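Local coordinates for acyl-CoA hydrolase (Bacillus halodurans, PDB 1VPM), which probably hydrolyses the thioester of long-chain fatty acyl-CoAs, releasing the free acid and coenzyme A, at residues A[48-53]-A[118-123]; A[55-60]-A[90-95]; A[60-65]-A[98-103]. One frame throughout, in Å; residues are numbered along the deposited sequence.

Contact 1: residues A[48-53]-A[118-123]; sequences AYIDEI and LTTESF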
# COMPACT_ATOMS: atom_id res chain seq x y z
N ALA A 48 11.09 8.65 -3.78
CA ALA A 48 10.99 7.44 -2.93
C ALA A 48 11.80 6.31 -3.60
O ALA A 48 12.59 5.58 -2.94
CB ALA A 48 9.53 6.97 -2.73
N TYR A 49 11.60 6.15 -4.90
CA TYR A 49 12.30 5.09 -5.65
C TYR A 49 13.79 5.33 -5.75
O TYR A 49 14.59 4.37 -5.64
CB TYR A 49 11.74 4.95 -7.05
CG TYR A 49 10.32 4.52 -7.15
CD1 TYR A 49 9.73 3.72 -6.20
CD2 TYR A 49 9.59 4.86 -8.30
CE1 TYR A 49 8.41 3.30 -6.36
CE2 TYR A 49 8.31 4.41 -8.48
CZ TYR A 49 7.73 3.68 -7.49
OH TYR A 49 6.44 3.24 -7.66
N ILE A 50 14.22 6.59 -5.87
CA ILE A 50 15.63 6.95 -5.88
C ILE A 50 16.32 6.56 -4.55
O ILE A 50 17.38 5.95 -4.55
CB ILE A 50 15.79 8.47 -6.14
CG1 ILE A 50 15.54 8.82 -7.60
CG2 ILE A 50 17.19 9.00 -5.74
CD1 ILE A 50 15.35 10.25 -7.83
N ASP A 51 15.69 6.88 -3.43
CA ASP A 51 16.27 6.50 -2.12
C ASP A 51 16.26 4.99 -1.95
O ASP A 51 17.21 4.45 -1.39
CB ASP A 51 15.48 7.12 -0.99
CG ASP A 51 16.17 6.93 0.34
OD1 ASP A 51 17.19 7.66 0.52
OD2 ASP A 51 15.69 6.10 1.18
N GLU A 52 15.24 4.29 -2.43
CA GLU A 52 15.16 2.83 -2.30
C GLU A 52 16.34 2.21 -2.98
O GLU A 52 17.00 1.30 -2.42
CB GLU A 52 13.84 2.32 -2.92
CG GLU A 52 13.54 0.89 -2.69
CD GLU A 52 12.25 0.43 -3.36
OE1 GLU A 52 11.26 1.22 -3.43
OE2 GLU A 52 12.26 -0.72 -3.83
N ILE A 53 16.62 2.65 -4.20
CA ILE A 53 17.71 2.04 -4.97
C ILE A 53 19.04 2.47 -4.33
O ILE A 53 20.00 1.70 -4.29
CB ILE A 53 17.62 2.29 -6.47
CG1 ILE A 53 18.54 1.32 -7.24
CG2 ILE A 53 17.88 3.62 -6.85
CD1 ILE A 53 18.29 1.26 -8.69
N LEU A 118 15.59 10.38 -20.29
CA LEU A 118 16.18 10.68 -18.98
C LEU A 118 15.23 11.58 -18.15
O LEU A 118 14.79 12.65 -18.60
CB LEU A 118 17.53 11.33 -19.15
CG LEU A 118 18.30 11.59 -17.86
CD1 LEU A 118 18.79 10.40 -17.22
CD2 LEU A 118 19.49 12.52 -18.20
N THR A 119 14.84 11.05 -16.97
CA THR A 119 13.90 11.72 -16.09
C THR A 119 14.66 12.62 -15.12
O THR A 119 14.38 13.79 -14.97
CB THR A 119 13.18 10.69 -15.21
OG1 THR A 119 12.61 9.69 -16.03
CG2 THR A 119 12.08 11.37 -14.40
N THR A 120 15.64 12.02 -14.45
CA THR A 120 16.52 12.80 -13.61
C THR A 120 17.74 11.99 -13.20
O THR A 120 17.88 10.81 -13.50
CB THR A 120 15.78 13.26 -12.36
OG1 THR A 120 16.52 14.33 -11.68
CG2 THR A 120 15.55 12.08 -11.48
N GLU A 121 18.68 12.70 -12.59
CA GLU A 121 19.89 12.14 -12.00
C GLU A 121 20.10 12.79 -10.65
O GLU A 121 19.79 13.98 -10.47
CB GLU A 121 21.11 12.46 -12.88
CG GLU A 121 21.07 11.91 -14.27
CD GLU A 121 22.24 12.38 -15.11
OE1 GLU A 121 22.22 13.57 -15.47
OE2 GLU A 121 23.13 11.56 -15.42
N SER A 122 20.70 12.08 -9.73
CA SER A 122 20.90 12.63 -8.42
C SER A 122 22.09 11.96 -7.72
O SER A 122 22.55 10.92 -8.12
CB SER A 122 19.56 12.50 -7.69
OG SER A 122 19.57 11.64 -6.59
N PHE A 123 22.66 12.66 -6.77
CA PHE A 123 23.61 12.08 -5.79
C PHE A 123 23.02 12.10 -4.39
O PHE A 123 22.32 13.06 -4.00
CB PHE A 123 24.88 12.90 -5.72
CG PHE A 123 25.68 12.92 -6.98
CD1 PHE A 123 26.51 11.84 -7.31
CD2 PHE A 123 25.69 14.02 -7.80
CE1 PHE A 123 27.29 11.85 -8.49
CE2 PHE A 123 26.44 14.02 -8.94
CZ PHE A 123 27.25 12.93 -9.28
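Thr120 OG1 is hydrogen-bonded to the main-chain O of Asp75, and with the hydroxyl engaged there the methyl group CG2 is the part of Thr120 that meets Ile50. The case illustrates how a strand residue with two unlike branches can serve two neighbours at once. OG1 lies anti to the backbone N (chi1 -165°), which places CG2 between N and the carbonyl carbon, on the side of the helix; there it touches the end of Ile50, CD1, at 4.1 Å, the two side chains crossing at about a right angle.

Ile50 divides its surface in a similar way. CG1 lies beside the backbone N (chi1 -75°), which leaves CG2 anti to it; the CG1 arm runs on extended to CD1 (chi2 165°), and the two branches end against different strand residues. The CG2 methyl settles against Ser122 OG at 3.7 Å, a van der Waals contact between an apolar group and a hydroxyl rather than a polar bond. At the closest backbone approach the CA atoms of Ile50 and Ser122 are still 8.2 Å apart, and side chains bridge that gap. All three touching residues are buried. Leu88 and Val106, from two other strands of the same sheet, also pack on Ile50, and Ser122 leans on Ile71 and Val74 of strand 65-75.

The strand carries a classic beta bulge at the contact itself, where Thr119 and Thr120 both face Val106. On another side of the helix Asp51 OD1 is hydrogen-bonded to OG1 of Thr68, a coenzyme A-binding residue. Helix 43-62 resting through an isoleucine on inward-facing residues of strand 116-129 is the packing of the hotdog fold, in which an antiparallel sheet curves round a long central helix.

Contact 2: residues A[55-60]-A[90-95]; sequences ALTAMK and GFVTHT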
# COMPACT_ATOMS: atom_id res chain seq x y z
N ALA A 55 19.67 2.99 -1.12
CA ALA A 55 19.80 2.17 0.08
C ALA A 55 20.29 0.79 -0.30
O ALA A 55 21.20 0.26 0.34
CB ALA A 55 18.50 2.07 0.80
N LEU A 56 19.67 0.18 -1.33
CA LEU A 56 20.12 -1.12 -1.79
C LEU A 56 21.58 -1.13 -2.23
O LEU A 56 22.36 -2.02 -1.85
CB LEU A 56 19.20 -1.67 -2.90
CG LEU A 56 17.82 -2.20 -2.51
CD1 LEU A 56 16.93 -2.25 -3.72
CD2 LEU A 56 17.95 -3.59 -1.87
N THR A 57 21.91 -0.14 -3.02
CA THR A 57 23.28 0.05 -3.50
C THR A 57 24.31 0.16 -2.35
O THR A 57 25.37 -0.50 -2.34
CB THR A 57 23.30 1.26 -4.41
OG1 THR A 57 22.37 1.02 -5.52
CG2 THR A 57 24.70 1.54 -4.95
N ALA A 58 23.99 1.00 -1.38
CA ALA A 58 24.89 1.26 -0.28
C ALA A 58 24.98 0.03 0.63
O ALA A 58 26.05 -0.31 1.12
CB ALA A 58 24.38 2.49 0.50
N MSE A 59 23.87 -0.68 0.82
CA MSE A 59 23.89 -1.91 1.62
C MSE A 59 24.77 -2.98 0.96
O MSE A 59 25.52 -3.70 1.65
CB MSE A 59 22.48 -2.42 1.86
CG MSE A 59 21.73 -1.48 2.78
SE MSE A 59 19.83 -2.13 2.83
CE MSE A 59 20.17 -3.61 3.88
N LYS A 60 24.71 -3.06 -0.35
CA LYS A 60 25.57 -3.99 -1.09
C LYS A 60 27.03 -3.65 -0.98
O LYS A 60 27.89 -4.57 -0.92
CB LYS A 60 25.18 -4.06 -2.57
CG LYS A 60 23.99 -4.89 -2.80
CD LYS A 60 23.27 -4.63 -4.13
CE LYS A 60 23.90 -5.17 -5.34
NZ LYS A 60 22.84 -5.24 -6.40
N GLY A 90 21.65 2.68 -9.80
CA GLY A 90 22.44 3.31 -8.77
C GLY A 90 23.80 2.62 -8.63
O GLY A 90 23.89 1.39 -8.87
N PHE A 91 24.79 3.39 -8.28
CA PHE A 91 26.08 2.85 -7.84
C PHE A 91 26.84 3.81 -6.97
O PHE A 91 26.66 5.02 -7.04
CB PHE A 91 26.91 2.38 -9.03
CG PHE A 91 27.03 3.37 -10.13
CD1 PHE A 91 26.12 3.37 -11.18
CD2 PHE A 91 28.10 4.23 -10.19
CE1 PHE A 91 26.27 4.25 -12.24
CE2 PHE A 91 28.26 5.09 -11.25
CZ PHE A 91 27.35 5.08 -12.28
N VAL A 92 27.68 3.23 -6.12
CA VAL A 92 28.56 3.99 -5.24
C VAL A 92 29.65 4.57 -6.12
O VAL A 92 30.31 3.85 -6.86
CB VAL A 92 29.16 3.10 -4.11
CG1 VAL A 92 30.18 3.86 -3.33
CG2 VAL A 92 28.09 2.62 -3.21
N THR A 93 29.89 5.88 -5.98
CA THR A 93 30.84 6.59 -6.80
C THR A 93 32.08 6.98 -6.03
O THR A 93 33.13 7.16 -6.63
CB THR A 93 30.26 7.91 -7.34
OG1 THR A 93 29.67 8.65 -6.29
CG2 THR A 93 29.23 7.62 -8.34
N HIS A 94 31.98 7.04 -4.71
CA HIS A 94 33.08 7.55 -3.83
C HIS A 94 32.69 7.32 -2.39
O HIS A 94 31.54 7.23 -2.07
CB HIS A 94 33.33 9.06 -4.05
CG HIS A 94 34.62 9.59 -3.46
ND1 HIS A 94 34.65 10.37 -2.32
CD2 HIS A 94 35.89 9.56 -3.93
CE1 HIS A 94 35.90 10.74 -2.08
NE2 HIS A 94 36.67 10.27 -3.03
N THR A 95 33.67 7.25 -1.50
CA THR A 95 33.40 7.00 -0.10
C THR A 95 34.23 7.91 0.79
O THR A 95 35.29 8.36 0.40
CB THR A 95 33.71 5.53 0.31
OG1 THR A 95 35.12 5.26 0.27
CG2 THR A 95 32.91 4.53 -0.52
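Thr57 sets its methyl against the main chain of Phe91 and Val92, with its hydroxyl beside Gly90, in the helix-on-sheet packing of the hotdog fold. The segment axes of helix 55-60 and strand 90-95 come within 7.5 Å and cross at -53°, close enough that small groups fill the gap. With OG1 beside the backbone N (chi1 -58°) and CG2 anti to it, the methyl of Thr57 points at the strand, whereas the hydroxyl turns back along its own helix to hydrogen-bond Ile53 O, with a weak second bond to Thr24 OG1.

The strand answers with residues turned in different directions. Phe91 directs its side chain away from the helix, to meet the ring of Tyr103, and so offers only its main chain to Thr57. Val92 brings its CG2 branch alongside the threonine methyl, 4.0 Å from Thr57 CG2, and its backbone N is hydrogen-bonded to Ser22 OG. Gly90 has no side chain, and a beta carbon there would crowd Thr57 OG1, which passes 3.7 Å from Gly90 O without bonding to it. A serine in place of Thr57 would probably open a small gap over Phe91 and Val92, since the missing methyl is the group that meets both. That methyl makes the closest approach of the contact, Thr57 CG2 to Phe91 CA, at 3.5 Å.

Contact 3: residues A[60-65]-A[98-103]; sequences KHANSA and TSMEVY. With COA (coenzyme A), chain D.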
# COMPACT_ATOMS: atom_id res chain seq x y z
N LYS A 60 24.71 -3.06 -0.35
CA LYS A 60 25.57 -3.99 -1.09
C LYS A 60 27.03 -3.65 -0.98
O LYS A 60 27.89 -4.57 -0.92
CB LYS A 60 25.18 -4.06 -2.57
CG LYS A 60 23.99 -4.89 -2.80
CD LYS A 60 23.27 -4.63 -4.13
CE LYS A 60 23.90 -5.17 -5.34
NZ LYS A 60 22.84 -5.24 -6.40
N HIS A 61 27.35 -2.36 -0.99
CA HIS A 61 28.76 -1.95 -0.89
C HIS A 61 29.33 -2.20 0.49
O HIS A 61 30.46 -2.67 0.61
CB HIS A 61 28.94 -0.49 -1.28
CG HIS A 61 30.36 -0.06 -1.27
ND1 HIS A 61 31.24 -0.42 -2.26
CD2 HIS A 61 31.04 0.69 -0.38
CE1 HIS A 61 32.43 0.09 -1.96
NE2 HIS A 61 32.33 0.78 -0.84
N ALA A 62 28.54 -1.89 1.51
CA ALA A 62 29.00 -1.89 2.91
C ALA A 62 28.64 -3.11 3.71
O ALA A 62 29.10 -3.26 4.85
CB ALA A 62 28.45 -0.69 3.59
N ASN A 63 27.78 -3.96 3.15
CA ASN A 63 27.23 -5.10 3.87
C ASN A 63 26.73 -4.72 5.28
O ASN A 63 27.07 -5.35 6.28
CB ASN A 63 28.24 -6.25 3.88
CG ASN A 63 28.56 -6.77 2.48
OD1 ASN A 63 29.59 -6.43 1.90
ND2 ASN A 63 27.65 -7.56 1.92
N SER A 64 25.87 -3.70 5.33
CA SER A 64 25.44 -3.07 6.57
C SER A 64 24.09 -2.47 6.39
O SER A 64 23.72 -2.11 5.28
CB SER A 64 26.37 -1.91 6.98
OG SER A 64 27.71 -2.34 7.17
N ALA A 65 23.37 -2.27 7.49
CA ALA A 65 22.28 -1.31 7.46
C ALA A 65 22.83 0.07 7.07
O ALA A 65 24.01 0.37 7.32
CB ALA A 65 21.62 -1.21 8.83
N THR A 98 32.72 6.63 6.87
CA THR A 98 31.49 5.87 7.08
C THR A 98 30.43 6.17 6.04
O THR A 98 29.35 5.58 6.09
CB THR A 98 30.90 6.17 8.47
OG1 THR A 98 30.35 7.50 8.51
CG2 THR A 98 31.98 6.01 9.53
N SER A 99 30.74 7.08 5.12
CA SER A 99 29.76 7.60 4.15
C SER A 99 30.11 7.17 2.74
O SER A 99 31.26 6.88 2.40
CB SER A 99 29.66 9.13 4.26
OG SER A 99 30.84 9.77 3.81
N MSE A 100 29.06 7.06 1.92
CA MSE A 100 29.16 6.69 0.53
C MSE A 100 28.35 7.67 -0.29
O MSE A 100 27.19 7.95 0.04
CB MSE A 100 28.56 5.32 0.35
CG MSE A 100 29.32 4.23 1.01
SE MSE A 100 28.23 2.59 1.30
CE MSE A 100 27.16 3.11 2.86
N GLU A 101 28.95 8.21 -1.34
CA GLU A 101 28.16 8.89 -2.34
C GLU A 101 27.57 7.86 -3.30
O GLU A 101 28.27 6.95 -3.79
CB GLU A 101 29.04 9.88 -3.14
CG GLU A 101 28.23 10.68 -4.12
CD GLU A 101 29.10 11.63 -4.95
OE1 GLU A 101 29.98 11.13 -5.72
OE2 GLU A 101 28.96 12.85 -4.77
N VAL A 102 26.28 7.98 -3.52
CA VAL A 102 25.54 7.13 -4.44
C VAL A 102 24.97 8.01 -5.58
O VAL A 102 24.32 9.03 -5.34
CB VAL A 102 24.44 6.32 -3.75
CG1 VAL A 102 23.67 5.49 -4.77
CG2 VAL A 102 25.03 5.43 -2.66
N TYR A 103 25.33 7.66 -6.79
CA TYR A 103 24.73 8.26 -8.00
C TYR A 103 23.56 7.40 -8.45
O TYR A 103 23.66 6.17 -8.53
CB TYR A 103 25.81 8.37 -9.10
CG TYR A 103 25.25 8.65 -10.48
CD1 TYR A 103 24.89 9.93 -10.87
CD2 TYR A 103 25.03 7.60 -11.39
CE1 TYR A 103 24.37 10.17 -12.16
CE2 TYR A 103 24.55 7.83 -12.67
CZ TYR A 103 24.18 9.09 -13.04
OH TYR A 103 23.70 9.25 -14.31
N1A COA D . 25.20 15.31 3.92
C2A COA D . 26.28 14.58 3.49
N3A COA D . 27.07 13.90 4.43
C4A COA D . 26.75 13.96 5.76
C5A COA D . 25.66 14.72 6.21
C6A COA D . 24.87 15.41 5.28
N6A COA D . 23.92 16.25 5.72
N7A COA D . 25.60 14.61 7.57
C8A COA D . 26.63 13.81 7.98
N9A COA D . 27.34 13.41 6.87
C1B COA D . 28.38 12.41 6.85
C2B COA D . 29.60 12.91 7.59
O2B COA D . 30.34 13.79 6.79
C3B COA D . 30.32 11.60 7.90
O3B COA D . 31.16 11.34 6.79
P3B COA D . 32.51 10.49 6.86
O7A COA D . 33.63 11.43 7.06
O8A COA D . 32.78 9.74 5.62
O9A COA D . 32.32 9.47 7.94
C4B COA D . 29.16 10.61 8.08
O4B COA D . 27.99 11.30 7.63
C5B COA D . 28.91 10.19 9.53
O5B COA D . 28.68 11.37 10.30
P1A COA D . 29.42 11.69 11.73
O1A COA D . 29.71 13.17 11.80
O2A COA D . 30.63 10.80 11.95
O3A COA D . 28.36 11.25 12.87
P2A COA D . 26.86 11.80 13.10
O4A COA D . 26.84 13.32 12.95
O5A COA D . 26.42 11.26 14.45
O6A COA D . 25.93 11.10 11.96
CBP COA D . 24.09 11.26 10.44
CCP COA D . 25.47 11.81 10.82
CDP COA D . 23.77 11.64 8.99
CEP COA D . 24.18 9.72 10.56
CAP COA D . 23.03 11.84 11.41
OAP COA D . 22.95 13.27 11.45
C9P COA D . 21.67 11.24 11.11
O9P COA D . 21.41 9.96 11.64
N8P COA D . 20.76 11.88 10.35
C7P COA D . 19.50 11.20 10.12
C6P COA D . 19.63 10.13 9.04
C5P COA D . 18.29 9.49 8.76
O5P COA D . 17.74 8.83 9.67
N4P COA D . 17.75 9.68 7.55
C3P COA D . 16.51 9.05 7.18
C2P COA D . 15.24 9.91 7.24
S1P COA D . 14.92 11.04 8.66
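Met100, present as selenomethionine, reaches from strand 99-109 to the last turn of helix 43-62, where the central helix of the hotdog fold ends over its sheet. Its chain, bent at the last torsion (chi3 -78°), presents the selenium to both His61 and Ala62. The selenium sits near the plane of the imidazole, at its edge, with Met100 SE 3.8 Å from His61 CD2; this is a sulfur-aromatic type contact made from the side rather than over a face. His61 CG lies anti to its backbone N (chi1 -177°), which swings the ring toward the strand, and a hydrogen bond between NE2, the ring atom next to CD2, and Pro139 O limits the turning of the ring.

Ala62 completes the seat: its CB lies 4.0 Å from Met100 SE. Beyond it the chain leaves the helix at Asn63, with positive phi.

Immediately before Met100, the loop residue Thr98 and the first strand residue, Ser99, hold the 3'-phosphate of coenzyme A. Thr98 gives both its N and its hydroxyl to phosphate oxygen O9A, while the neighbouring hydroxyl, Ser99 OG, donates to O8A at 2.7 Å.

How the contacts relate
From the N terminus, helix 43-62, with the turn after it, supplies the first segment of each contact, in the order 1, 2, 3. The strands close them in a different order: contact 2 first at 90-95, contact 3 at 98-103, and contact 1 only at 118-123. Contacts 2 and 3 therefore both fall within the long loop of contact 1, while they cross each other, sharing Lys60. The three strands are neighbours in one antiparallel sheet, joined between contacts 2 and 3 by a probable hydrogen bond from Thr93 OG1 to Glu101 OE1. Together the contacts seat successive helix turns on that sheet, and residues of all three helix-side segments reach the third subunit.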